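Periplasmic protein-probably involved in high-affinity Fe2+ transport (Escherichia coli F11, PDB 5I0Y) probably takes part in high-affinity iron uptake in the periplasm, as a two-subunit beta-sandwich protein that binds copper. Local coordinates at residues V12-M17 with K139-S144; K40-L45 with N101-G106; L45-H50 with V112-E117. The protein carries 1 engineered substitution. All blocks are in the same frame, centred on the assembly; numbering follows the deposited sequence. Where two conformers were deposited one is given.

Interaction 1 of 3, residues V12-M17 with K139-S144; sequences VTMNEM and KPFDVS
Asn15 OD1 accepts a hydrogen bond from a water at 2.8 Å, and the same water donates to Lys139 O, also at 2.8 Å, bridging the turn to the loop residue Lys139, just ahead of strand 141-149. The same oxygen lies 3.3 Å above the plane of the Phe141 ring, displaced toward the rim near CD2 and CE2. The amide stands steeply on the ring, the two planes 77° apart. Over the same face comes Met14, whose CG is 3.5 Å from Phe141 CE1; its sulfur reaches the ring only obliquely, SD being 5.4 Å from the centroid in a Met-aromatic contact. Met17 takes a different place: its CE methyl approaches the ring edge, 3.8 Å from Phe141 CZ. The type I' turn from Met14 to Met17, closed by reciprocal backbone bonds between these two residues, joins strands 6-14 and 17-24 as a hairpin and brings all three side chains to one ring. Trp138 meets Phe141 edge-to-face, and Leu19 also touches it. Packing on Phe141 thus joins the ends of the two outermost strands; the ring gives Asn15 OD1 contact but no hydrogen bond, the water supplies the polar partner, and the rest is apolar and sulfur packing.

Interaction 2 of 3, residues K40-L45 with N101-G106; sequences KADVHL and NIKMMG. With CU (copper (II) ion), chain D.
The imidazole of His44 stands nearly perpendicular to the amide of Asn101, with 87° between the planes. With His44 CG anti to the backbone N (chi1 -165°), ND1 comes over the amide and donates to Asn101 OD1 at 2.9 Å. The bond is bent: the donor sits above the carbonyl plane of Asn101, and the oxygen is tilted out of the ring plane. At the far side of the ring, His44 NE2 binds the copper(II) ion at 2.0 Å, so Asn101 is a second-shell residue that helps fix the ring's rotation. Asn101 is itself held by ND2, which donates to Ile27 O and Leu36 O. Met90 and His97 of the same chain and His127 of the second subunit complete the copper site.

On the face of the sheet bearing Val43 and Ile102 the contact is apolar. These two side chains run alongside each other in the same direction, Val43 CG2 being 3.6 Å from Ile102 CG1, while Leu45 CD2 crosses to Ile102 CD1 at 3.8 Å. In the backbone the antiparallel pairing has a classic beta bulge: Ile102 O accepts from both Asp42 N (2.9 Å) and Val43 N (3.2 Å), and Ile102 N returns a bond to Val43 O. Asp42 leans beside Lys103, and its OD2 uses the anti lone pair to take Met104 N at 2.8 Å, while also accepting from a water that Gly106 N donates to.

Strands 43-51 and 95-102 are neighbours in the sheet. Tyr72 and Leu74 of strand 69-76 pack on Ile102, Phe87 of strand 82-92 touches Leu45, and Tyr149 of strand 141-149 touches Asp42, Val43 and Met104.

Interaction 3 of 3, residues L45-H50 with V112-E117; sequences LQADIH and VTYHIE. Engineered in segment 45-50: Gln46 (natural residue Glu).
Tyr114 reaches across the interior to strand 45-50 and ends on the backbone carbonyl of Gln46. From CB, which is directed at strand 45-50, CG lies anti to the carbonyl carbon (chi1 -66°), a rotation that carries the ring across to Ala47 and Gln46 O. Along one side of the ring, CD2 and then CE2 pass the methyl of Ala47, the closer approach being 3.6 Å between Ala47 CB and Tyr114 CE2. On the other side, CE1 has Leu45 CD2 at 4.3 Å, the methyl standing at the ring edge. At the tip, OH donates to Gln46 O at 2.8 Å, coming from well above the carbonyl plane, 63° out of it, and therefore not along a lone pair. This bond gives the buried hydroxyl a partner, although Leu45 CD1 lies 3.4 Å from the same OH. Farther along, the CD1 methyls of Ile49 and Ile116 meet end on, 4.2 Å apart. Gln46 is an engineered residue, Glu in the natural sequence; its CB points away from strand 112-117, and the side chain ends with Gln46 NE2 4.1 Å from the copper, packing on His127 of the second subunit.

The two strand segments cross at -55°, their short axes 9.7 Å apart at closest approach, facing each other across the buried interior of a beta sandwich. Strand 43-51 is flanked by 17-24 and 95-102, strand 108-117 by 69-76 and 141-149. Phe87 meets the Tyr114 ring edge-to-face, and Tyr72, Tyr145 and Ala21 pack around it.

Leu45 is common to interactions 2 and 3 and faces the interior in both; strand 43-51 gives the copper ligand His44 near its start and core side chains farther on. His44 binds the metal in interaction 2, while the next-but-one residue, Gln46 of interaction 3, has its side chain about 4 Å from the same copper ion. Interaction 1 lies on the other side of the chain's centre from interaction 2, their centres about 24 Å apart and nearest atoms about 10 Å. It adjoins interaction 3, about 9 Å away between centres, where Asp142 OD1 probably bonds His115 ND1 and Ser144 OG probably bonds Thr113 OG1, linking adjacent strands 141-149 and 108-117.

Interaction 1 of 3, residues V12-M17 with K139-S144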
ATOM      1  N   VAL B  12      19.283   5.364   3.612  1.00 13.24           N
ATOM      2  CA  VAL B  12      19.334   5.963   4.936  1.00 13.71           C
ATOM      3  C   VAL B  12      18.216   5.423   5.802  1.00 13.25           C
ATOM      4  O   VAL B  12      17.206   4.912   5.299  1.00 13.11           O
ATOM      5  CB  VAL B  12      19.261   7.508   4.895  1.00 14.02           C
ATOM      6  CG1 VAL B  12      20.516   8.119   4.276  1.00 15.27           C
ATOM      7  CG2 VAL B  12      18.018   7.984   4.172  1.00 14.16           C
ATOM      8  N   THR B  13      18.395   5.521   7.111  0.70 13.13           N
ATOM      9  CA  THR B  13      17.359   5.108   8.034  0.70 13.63           C
ATOM     10  C   THR B  13      16.815   6.340   8.718  0.70 13.35           C
ATOM     11  O   THR B  13      17.576   7.208   9.154  0.70 13.52           O
ATOM     12  CB  THR B  13      17.836   4.040   9.047  0.70 14.19           C
ATOM     13  OG1 THR B  13      16.702   3.536   9.767  0.70 14.86           O
ATOM     14  CG2 THR B  13      18.849   4.591  10.038  0.70 14.90           C
ATOM     15  N   MET B  14      15.491   6.426   8.778  1.00 13.65           N
ATOM     16  CA  MET B  14      14.791   7.551   9.373  1.00 14.27           C
ATOM     17  C   MET B  14      13.408   7.083   9.769  1.00 13.53           C
ATOM     18  O   MET B  14      12.753   6.371   9.003  1.00 12.53           O
ATOM     19  CB  MET B  14      14.676   8.703   8.367  1.00 15.77           C
ATOM     20  CG  MET B  14      13.940   9.921   8.888  1.00 18.32           C
ATOM     21  SD  MET B  14      14.836  10.646  10.263  1.00 21.58           S
ATOM     22  CE  MET B  14      13.549  11.621  11.035  1.00 22.58           C
ATOM     23  N   ASN B  15      12.966   7.451  10.970  1.00 13.12           N
ATOM     24  CA  ASN B  15      11.620   7.119  11.429  1.00 12.84           C
ATOM     25  C   ASN B  15      11.338   5.625  11.360  1.00 12.71           C
ATOM     26  O   ASN B  15      10.226   5.192  11.035  1.00 12.28           O
ATOM     27  CB  ASN B  15      10.565   7.920  10.663  1.00 13.09           C
ATOM     28  CG  ASN B  15      10.599   9.391  11.003  1.00 13.72           C
ATOM     29  OD1 ASN B  15      10.493  10.256  10.134  1.00 14.92           O
ATOM     30  ND2 ASN B  15      10.752   9.678  12.286  1.00 14.13           N
ATOM     31  N   GLU B  16      12.349   4.827  11.682  1.00 12.78           N
ATOM     32  CA  GLU B  16      12.206   3.378  11.747  1.00 12.93           C
ATOM     33  C   GLU B  16      11.847   2.764  10.394  1.00 11.89           C
ATOM     34  O   GLU B  16      11.148   1.741  10.298  1.00 11.47           O
ATOM     35  CB  GLU B  16      11.186   3.002  12.836  1.00 14.36           C
ATOM     36  CG  GLU B  16      11.693   3.255  14.256  1.00 17.98           C
ATOM     37  CD  GLU B  16      11.269   4.552  14.924  1.00 20.26           C
ATOM     38  OE1 GLU B  16      11.631   4.680  16.117  1.00 24.67           O
ATOM     39  OE2 GLU B  16      10.596   5.436  14.349  1.00 19.93           O
ATOM     40  N   MET B  17      12.384   3.394   9.356  1.00 11.32           N
ATOM     41  CA  MET B  17      12.294   2.906   7.965  1.00 11.00           C
ATOM     42  C   MET B  17      13.666   2.988   7.323  1.00 11.25           C
ATOM     43  O   MET B  17      14.464   3.849   7.702  1.00 11.67           O
ATOM     44  CB  MET B  17      11.329   3.762   7.133  1.00 10.81           C
ATOM     45  CG  MET B  17       9.883   3.760   7.623  1.00 10.61           C
ATOM     46  SD  MET B  17       8.882   4.964   6.738  1.00 10.57           S
ATOM     47  CE  MET B  17       9.553   6.483   7.398  1.00 10.88           C
ATOM     48  N   LYS B 139       6.333  13.317  11.473  1.00 13.03           N
ATOM     49  CA  LYS B 139       5.996  14.479  10.652  1.00 13.74           C
ATOM     50  C   LYS B 139       6.647  14.355   9.280  1.00 12.90           C
ATOM     51  O   LYS B 139       7.646  13.639   9.136  1.00 12.72           O
ATOM     52  CB  LYS B 139       6.472  15.776  11.323  1.00 15.74           C
ATOM     53  CG  LYS B 139       5.696  16.155  12.581  1.00 18.86           C
ATOM     54  CD  LYS B 139       6.266  17.398  13.251  1.00 21.60           C
ATOM     55  CE  LYS B 139       5.694  17.594  14.648  1.00 23.87           C
ATOM     56  NZ  LYS B 139       6.413  16.790  15.683  1.00 25.37           N
ATOM     57  N   PRO B 140       6.091  15.054   8.271  1.00 12.58           N
ATOM     58  CA  PRO B 140       6.697  15.028   6.938  1.00 12.58           C
ATOM     59  C   PRO B 140       8.196  15.364   6.997  1.00 12.45           C
ATOM     60  O   PRO B 140       8.637  16.172   7.830  1.00 12.40           O
ATOM     61  CB  PRO B 140       5.903  16.095   6.163  1.00 12.92           C
ATOM     62  CG  PRO B 140       4.574  16.157   6.851  1.00 13.13           C
ATOM     63  CD  PRO B 140       4.869  15.888   8.303  1.00 12.88           C
ATOM     64  N   PHE B 141       8.980  14.732   6.138  1.00 11.53           N
ATOM     65  CA  PHE B 141      10.423  14.924   6.155  1.00 12.10           C
ATOM     66  C   PHE B 141      11.000  14.686   4.776  1.00 11.97           C
ATOM     67  O   PHE B 141      10.371  14.035   3.900  1.00 11.38           O
ATOM     68  CB  PHE B 141      11.090  14.013   7.190  1.00 12.19           C
ATOM     69  CG  PHE B 141      11.053  12.536   6.834  1.00 12.31           C
ATOM     70  CD1 PHE B 141      12.170  11.908   6.289  1.00 13.45           C
ATOM     71  CD2 PHE B 141       9.908  11.767   7.070  1.00 12.47           C
ATOM     72  CE1 PHE B 141      12.142  10.561   5.953  1.00 12.91           C
ATOM     73  CE2 PHE B 141       9.883  10.409   6.737  1.00 12.84           C
ATOM     74  CZ  PHE B 141      11.004   9.812   6.187  1.00 12.96           C
ATOM     75  N   ASP B 142      12.220  15.181   4.600  1.00 12.48           N
ATOM     76  CA  ASP B 142      13.010  14.957   3.406  1.00 13.04           C
ATOM     77  C   ASP B 142      14.114  13.939   3.636  1.00 13.14           C
ATOM     78  O   ASP B 142      14.660  13.820   4.734  1.00 13.90           O
ATOM     79  CB  ASP B 142      13.704  16.252   2.971  1.00 14.17           C
ATOM     80  CG  ASP B 142      12.782  17.242   2.280  1.00 15.11           C
ATOM     81  OD1 ASP B 142      11.584  16.956   2.054  1.00 15.17           O
ATOM     82  OD2 ASP B 142      13.281  18.328   1.932  1.00 17.02           O
ATOM     83  N   VAL B 143      14.460  13.244   2.566  0.50 13.07           N
ATOM     84  CA  VAL B 143      15.670  12.450   2.527  0.50 12.87           C
ATOM     85  C   VAL B 143      16.390  12.722   1.213  0.50 12.53           C
ATOM     86  O   VAL B 143      15.751  12.850   0.162  0.50 11.97           O
ATOM     87  CB  VAL B 143      15.364  10.956   2.714  0.50 13.19           C
ATOM     88  CG1 VAL B 143      14.279  10.486   1.756  0.50 13.12           C
ATOM     89  CG2 VAL B 143      16.630  10.159   2.548  0.50 12.94           C
ATOM     90  N   SER B 144      17.712  12.872   1.282  1.00 12.22           N
ATOM     91  CA  SER B 144      18.508  13.196   0.088  1.00 12.26           C
ATOM     92  C   SER B 144      19.554  12.162  -0.280  1.00 12.40           C
ATOM     93  O   SER B 144      20.053  11.415   0.584  1.00 13.23           O
ATOM     94  CB  SER B 144      19.197  14.542   0.254  1.00 13.20           C
ATOM     95  OG  SER B 144      18.237  15.576   0.332  1.00 14.68           O
TER
HETATM   96  O   HOH W   1       9.871  12.919  10.665  1.00 16.06           O

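Interaction 2 of 3, residues K40-L45 with N101-G106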
ATOM      1  N   LYS B  40       9.586   8.217 -24.033  1.00 20.48           N
ATOM      2  CA  LYS B  40       9.952   9.614 -23.768  1.00 21.11           C
ATOM      3  C   LYS B  40      10.691   9.827 -22.446  1.00 19.63           C
ATOM      4  O   LYS B  40      10.910  10.976 -22.024  1.00 20.93           O
ATOM      5  CB  LYS B  40       8.713  10.506 -23.788  1.00 23.25           C
ATOM      6  CG  LYS B  40       8.058  10.652 -25.159  1.00 25.44           C
ATOM      7  CD  LYS B  40       7.159  11.880 -25.219  1.00 27.21           C
ATOM      8  CE  LYS B  40       5.996  11.766 -24.243  1.00 27.87           C
ATOM      9  NZ  LYS B  40       5.179  13.000 -24.091  1.00 29.46           N
ATOM     10  N   ALA B  41      11.060   8.724 -21.808  1.00 18.04           N
ATOM     11  CA  ALA B  41      11.736   8.738 -20.514  1.00 16.20           C
ATOM     12  C   ALA B  41      13.138   8.153 -20.637  1.00 15.77           C
ATOM     13  O   ALA B  41      13.458   7.447 -21.603  1.00 15.38           O
ATOM     14  CB  ALA B  41      10.933   7.924 -19.498  1.00 16.60           C
ATOM     15  N   ASP B  42      13.980   8.446 -19.642  1.00 14.26           N
ATOM     16  CA  ASP B  42      15.318   7.876 -19.558  1.00 14.61           C
ATOM     17  C   ASP B  42      15.403   6.788 -18.496  1.00 13.21           C
ATOM     18  O   ASP B  42      16.113   5.807 -18.656  1.00 12.82           O
ATOM     19  CB  ASP B  42      16.334   8.980 -19.249  1.00 15.33           C
ATOM     20  CG  ASP B  42      16.462   9.982 -20.389  1.00 15.77           C
ATOM     21  OD1 ASP B  42      16.586   9.541 -21.563  1.00 18.24           O
ATOM     22  OD2 ASP B  42      16.435  11.196 -20.115  1.00 16.44           O
ATOM     23  N   VAL B  43      14.684   6.981 -17.387  1.00 12.71           N
ATOM     24  CA  VAL B  43      14.719   5.998 -16.302  1.00 12.26           C
ATOM     25  C   VAL B  43      13.332   5.930 -15.662  1.00 10.83           C
ATOM     26  O   VAL B  43      12.522   6.830 -15.838  1.00 10.68           O
ATOM     27  CB  VAL B  43      15.777   6.338 -15.196  1.00 12.00           C
ATOM     28  CG1 VAL B  43      17.184   6.552 -15.777  1.00 12.10           C
ATOM     29  CG2 VAL B  43      15.354   7.543 -14.347  1.00 12.08           C
ATOM     30  N   HIS B  44      13.085   4.842 -14.942  1.00 10.44           N
ATOM     31  CA  HIS B  44      12.045   4.813 -13.913  1.00  9.94           C
ATOM     32  C   HIS B  44      12.752   5.051 -12.612  1.00  9.67           C
ATOM     33  O   HIS B  44      13.658   4.292 -12.258  1.00 10.48           O
ATOM     34  CB  HIS B  44      11.366   3.445 -13.904  1.00  9.93           C
ATOM     35  CG  HIS B  44      10.053   3.400 -13.136  1.00  9.68           C
ATOM     36  ND1 HIS B  44       8.975   4.141 -13.482  1.00  9.68           N
ATOM     37  CD2 HIS B  44       9.673   2.646 -12.030  1.00 10.00           C
ATOM     38  CE1 HIS B  44       7.955   3.861 -12.637  1.00  9.80           C
ATOM     39  NE2 HIS B  44       8.391   2.960 -11.744  1.00  9.69           N
ATOM     40  N   LEU B  45      12.378   6.131 -11.924  1.00  9.70           N
ATOM     41  CA  LEU B  45      12.975   6.489 -10.644  1.00  9.71           C
ATOM     42  C   LEU B  45      12.049   6.037  -9.525  1.00  9.44           C
ATOM     43  O   LEU B  45      10.837   6.207  -9.607  1.00  9.10           O
ATOM     44  CB  LEU B  45      13.215   8.004 -10.572  1.00 10.23           C
ATOM     45  CG  LEU B  45      13.845   8.570  -9.285  1.00 10.79           C
ATOM     46  CD1 LEU B  45      15.285   8.112  -9.114  1.00 11.43           C
ATOM     47  CD2 LEU B  45      13.748  10.091  -9.293  1.00 11.31           C
ATOM     48  N   ASN B 101       8.263   7.205 -14.257  1.00  9.97           N
ATOM     49  CA  ASN B 101       9.154   7.433 -15.399  1.00 10.71           C
ATOM     50  C   ASN B 101       9.527   8.909 -15.423  1.00 11.07           C
ATOM     51  O   ASN B 101       8.667   9.781 -15.258  1.00 11.59           O
ATOM     52  CB  ASN B 101       8.455   7.109 -16.711  1.00 10.99           C
ATOM     53  CG  ASN B 101       8.379   5.621 -16.999  1.00 10.59           C
ATOM     54  OD1 ASN B 101       8.995   4.769 -16.332  1.00 10.45           O
ATOM     55  ND2 ASN B 101       7.651   5.297 -18.070  1.00 11.59           N
ATOM     56  N   ILE B 102      10.803   9.168 -15.656  1.00 11.79           N
ATOM     57  CA  ILE B 102      11.270  10.535 -15.771  1.00 12.66           C
ATOM     58  C   ILE B 102      12.301  10.681 -16.887  1.00 13.17           C
ATOM     59  O   ILE B 102      13.009   9.739 -17.249  1.00 12.74           O
ATOM     60  CB  ILE B 102      11.860  11.073 -14.443  1.00 13.05           C
ATOM     61  CG1 ILE B 102      13.121  10.305 -14.082  1.00 13.34           C
ATOM     62  CG2 ILE B 102      10.842  11.044 -13.295  1.00 13.41           C
ATOM     63  CD1 ILE B 102      13.940  11.005 -13.012  1.00 14.24           C
ATOM     64  N   LYS B 103      12.367  11.893 -17.424  1.00 14.96           N
ATOM     65  CA  LYS B 103      13.431  12.245 -18.335  1.00 16.88           C
ATOM     66  C   LYS B 103      14.537  12.837 -17.486  1.00 16.46           C
ATOM     67  O   LYS B 103      14.291  13.749 -16.705  1.00 18.98           O
ATOM     68  CB  LYS B 103      12.927  13.245 -19.380  1.00 19.42           C
ATOM     69  CG  LYS B 103      13.915  13.539 -20.497  1.00 22.21           C
ATOM     70  CD  LYS B 103      13.420  14.659 -21.398  1.00 24.92           C
ATOM     71  CE  LYS B 103      14.579  15.278 -22.163  1.00 26.46           C
ATOM     72  NZ  LYS B 103      15.511  15.983 -21.235  1.00 28.28           N
ATOM     73  N   MET B 104      15.736  12.284 -17.614  1.00 15.42           N
ATOM     74  CA  MET B 104      16.912  12.820 -16.928  1.00 15.59           C
ATOM     75  C   MET B 104      17.419  14.092 -17.621  1.00 16.29           C
ATOM     76  O   MET B 104      16.886  14.514 -18.644  1.00 16.54           O
ATOM     77  CB  MET B 104      17.986  11.739 -16.817  1.00 15.18           C
ATOM     78  CG  MET B 104      17.605  10.620 -15.843  1.00 14.19           C
ATOM     79  SD  MET B 104      17.475  11.122 -14.106  1.00 13.91           S
ATOM     80  CE  MET B 104      19.204  11.153 -13.649  1.00 15.37           C
ATOM     81  N   MET B 105      18.459  14.687 -17.049  0.50 15.82           N
ATOM     82  CA  MET B 105      18.975  15.960 -17.526  0.50 15.61           C
ATOM     83  C   MET B 105      20.453  15.821 -17.888  0.50 16.10           C
ATOM     84  O   MET B 105      21.288  16.659 -17.525  0.50 16.39           O
ATOM     85  CB  MET B 105      18.719  17.040 -16.465  0.50 15.02           C
ATOM     86  CG  MET B 105      17.253  17.101 -16.059  0.50 14.40           C
ATOM     87  SD  MET B 105      16.836  18.310 -14.793  0.50 13.05           S
ATOM     88  CE  MET B 105      17.223  17.439 -13.278  0.50 13.44           C
ATOM     89  N   GLY B 106      20.766  14.740 -18.596  1.00 16.70           N
ATOM     90  CA  GLY B 106      22.127  14.470 -19.054  1.00 17.79           C
ATOM     91  C   GLY B 106      22.954  13.653 -18.093  1.00 18.74           C
ATOM     92  O   GLY B 106      22.615  13.547 -16.912  1.00 17.47           O
TER
HETATM   93 CU    CU D 202       6.993   1.876 -10.711  1.00  9.66          CU
HETATM   94  O   HOH W   2      19.299  12.577 -19.971  1.00 20.84           O

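Interaction 3 of 3, residues L45-H50 with V112-E117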
ATOM      1  N   LEU B  45      12.378   6.131 -11.924  1.00  9.70           N
ATOM      2  CA  LEU B  45      12.975   6.489 -10.644  1.00  9.71           C
ATOM      3  C   LEU B  45      12.049   6.037  -9.525  1.00  9.44           C
ATOM      4  O   LEU B  45      10.837   6.207  -9.607  1.00  9.10           O
ATOM      5  CB  LEU B  45      13.215   8.004 -10.572  1.00 10.23           C
ATOM      6  CG  LEU B  45      13.845   8.570  -9.285  1.00 10.79           C
ATOM      7  CD1 LEU B  45      15.285   8.112  -9.114  1.00 11.43           C
ATOM      8  CD2 LEU B  45      13.748  10.091  -9.293  1.00 11.31           C
ATOM      9  N   GLN B  46      12.632   5.473  -8.483  1.00  9.60           N
ATOM     10  CA  GLN B  46      11.843   4.821  -7.449  1.00 10.13           C
ATOM     11  C   GLN B  46      12.311   5.192  -6.055  1.00  9.60           C
ATOM     12  O   GLN B  46      13.505   5.451  -5.827  1.00  9.20           O
ATOM     13  CB  GLN B  46      11.987   3.300  -7.565  1.00 12.48           C
ATOM     14  CG  GLN B  46      11.310   2.657  -8.747  1.00 14.91           C
ATOM     15  CD  GLN B  46      11.248   1.143  -8.622  1.00 15.60           C
ATOM     16  OE1 GLN B  46      11.672   0.548  -7.613  1.00 18.84           O
ATOM     17  NE2 GLN B  46      10.693   0.527  -9.621  1.00 17.48           N
ATOM     18  N   ALA B  47      11.369   5.146  -5.119  1.00  9.15           N
ATOM     19  CA  ALA B  47      11.659   5.171  -3.696  1.00  9.40           C
ATOM     20  C   ALA B  47      11.383   3.794  -3.128  1.00  9.45           C
ATOM     21  O   ALA B  47      10.275   3.264  -3.289  1.00  9.53           O
ATOM     22  CB  ALA B  47      10.799   6.207  -3.002  1.00  9.54           C
ATOM     23  N   ASP B  48      12.407   3.192  -2.532  0.50  9.61           N
ATOM     24  CA  ASP B  48      12.290   1.909  -1.857  0.50  9.98           C
ATOM     25  C   ASP B  48      12.254   2.180  -0.379  0.50  9.85           C
ATOM     26  O   ASP B  48      13.226   2.681   0.194  0.50  9.41           O
ATOM     27  CB  ASP B  48      13.475   1.007  -2.170  0.50 11.01           C
ATOM     28  CG  ASP B  48      13.308   0.279  -3.469  0.50 11.79           C
ATOM     29  OD1 ASP B  48      12.187   0.309  -4.022  0.50 12.27           O
ATOM     30  OD2 ASP B  48      14.300  -0.342  -3.919  0.50 12.58           O
ATOM     31  N   ILE B  49      11.127   1.856   0.235  1.00  9.66           N
ATOM     32  CA  ILE B  49      10.892   2.210   1.638  1.00  9.70           C
ATOM     33  C   ILE B  49      10.259   1.049   2.399  1.00  9.93           C
ATOM     34  O   ILE B  49       9.160   0.597   2.078  1.00 10.37           O
ATOM     35  CB  ILE B  49      10.023   3.480   1.759  1.00  9.45           C
ATOM     36  CG1 ILE B  49      10.696   4.672   1.051  1.00 10.09           C
ATOM     37  CG2 ILE B  49       9.773   3.800   3.230  1.00  9.85           C
ATOM     38  CD1 ILE B  49       9.782   5.851   0.822  1.00 10.23           C
ATOM     39  N   HIS B  50      10.966   0.592   3.428  1.00  9.40           N
ATOM     40  CA  HIS B  50      10.512  -0.543   4.252  1.00  9.70           C
ATOM     41  C   HIS B  50      10.795  -0.310   5.702  1.00  9.58           C
ATOM     42  O   HIS B  50      11.742   0.401   6.035  1.00  9.95           O
ATOM     43  CB  HIS B  50      11.187  -1.825   3.795  1.00 10.01           C
ATOM     44  CG  HIS B  50      10.901  -2.130   2.360  1.00 10.74           C
ATOM     45  ND1 HIS B  50      11.570  -1.541   1.342  1.00 11.46           N
ATOM     46  CD2 HIS B  50       9.957  -2.965   1.785  1.00 10.94           C
ATOM     47  CE1 HIS B  50      11.067  -1.987   0.175  1.00 11.40           C
ATOM     48  NE2 HIS B  50      10.067  -2.835   0.445  1.00 10.92           N
ATOM     49  N   VAL B 112      19.195  14.098  -5.476  1.00 12.08           N
ATOM     50  CA  VAL B 112      17.742  13.950  -5.458  1.00 11.72           C
ATOM     51  C   VAL B 112      17.257  13.979  -4.016  1.00 11.26           C
ATOM     52  O   VAL B 112      17.866  13.364  -3.131  1.00 11.42           O
ATOM     53  CB  VAL B 112      17.220  12.731  -6.267  1.00 11.68           C
ATOM     54  CG1 VAL B 112      17.568  11.386  -5.614  1.00 12.48           C
ATOM     55  CG2 VAL B 112      15.723  12.855  -6.525  1.00 12.24           C
ATOM     56  N   THR B 113      16.181  14.730  -3.809  1.00 10.87           N
ATOM     57  CA  THR B 113      15.524  14.794  -2.516  1.00 10.74           C
ATOM     58  C   THR B 113      14.103  14.255  -2.660  1.00 10.36           C
ATOM     59  O   THR B 113      13.371  14.646  -3.559  1.00  9.84           O
ATOM     60  CB  THR B 113      15.538  16.221  -1.950  1.00 11.07           C
ATOM     61  OG1 THR B 113      16.902  16.631  -1.793  1.00 12.26           O
ATOM     62  CG2 THR B 113      14.845  16.306  -0.564  1.00 10.98           C
ATOM     63  N   TYR B 114      13.751  13.337  -1.767  1.00 10.08           N
ATOM     64  CA  TYR B 114      12.383  12.844  -1.668  1.00 10.00           C
ATOM     65  C   TYR B 114      11.687  13.545  -0.518  1.00 10.50           C
ATOM     66  O   TYR B 114      12.225  13.608   0.575  1.00 10.71           O
ATOM     67  CB  TYR B 114      12.351  11.327  -1.476  1.00  9.86           C
ATOM     68  CG  TYR B 114      12.864  10.504  -2.639  1.00  9.25           C
ATOM     69  CD1 TYR B 114      13.009  11.045  -3.928  1.00  9.02           C
ATOM     70  CD2 TYR B 114      13.159   9.147  -2.462  1.00  9.22           C
ATOM     71  CE1 TYR B 114      13.480  10.273  -4.974  1.00  9.43           C
ATOM     72  CE2 TYR B 114      13.609   8.367  -3.515  1.00  9.01           C
ATOM     73  CZ  TYR B 114      13.772   8.934  -4.764  1.00  9.08           C
ATOM     74  OH  TYR B 114      14.199   8.181  -5.842  1.00  9.22           O
ATOM     75  N   HIS B 115      10.491  14.064  -0.789  1.00 10.41           N
ATOM     76  CA  HIS B 115       9.646  14.754   0.206  1.00 10.75           C
ATOM     77  C   HIS B 115       8.545  13.821   0.602  1.00 10.65           C
ATOM     78  O   HIS B 115       7.690  13.502  -0.229  1.00 10.39           O
ATOM     79  CB  HIS B 115       9.065  16.038  -0.387  1.00 11.91           C
ATOM     80  CG  HIS B 115      10.076  16.877  -1.139  1.00 12.86           C
ATOM     81  ND1 HIS B 115      11.080  17.531  -0.511  1.00 13.22           N
ATOM     82  CD2 HIS B 115      10.216  17.152  -2.498  1.00 13.23           C
ATOM     83  CE1 HIS B 115      11.819  18.193  -1.415  1.00 13.59           C
ATOM     84  NE2 HIS B 115      11.295  17.963  -2.636  1.00 13.56           N
ATOM     85  N   ILE B 116       8.580  13.339   1.847  1.00 10.36           N
ATOM     86  CA  ILE B 116       7.720  12.225   2.276  1.00 10.84           C
ATOM     87  C   ILE B 116       6.686  12.657   3.312  1.00 10.90           C
ATOM     88  O   ILE B 116       7.014  13.314   4.308  1.00 11.44           O
ATOM     89  CB  ILE B 116       8.594  11.086   2.821  1.00 11.26           C
ATOM     90  CG1 ILE B 116       9.603  10.699   1.745  1.00 12.45           C
ATOM     91  CG2 ILE B 116       7.749   9.862   3.171  1.00 11.46           C
ATOM     92  CD1 ILE B 116      10.614   9.688   2.184  1.00 13.40           C
ATOM     93  N   GLU B 117       5.437  12.268   3.080  1.00 11.00           N
ATOM     94  CA  GLU B 117       4.355  12.520   4.026  1.00 11.26           C
ATOM     95  C   GLU B 117       3.776  11.184   4.474  1.00 10.70           C
ATOM     96  O   GLU B 117       3.736  10.237   3.683  1.00 10.20           O
ATOM     97  CB  GLU B 117       3.270  13.384   3.371  1.00 12.74           C
ATOM     98  CG  GLU B 117       3.693  14.836   3.247  1.00 14.63           C
ATOM     99  CD  GLU B 117       2.828  15.608   2.278  1.00 16.38           C
ATOM    100  OE1 GLU B 117       2.724  15.193   1.106  1.00 18.25           O
ATOM    101  OE2 GLU B 117       2.258  16.645   2.675  1.00 18.93           O
TER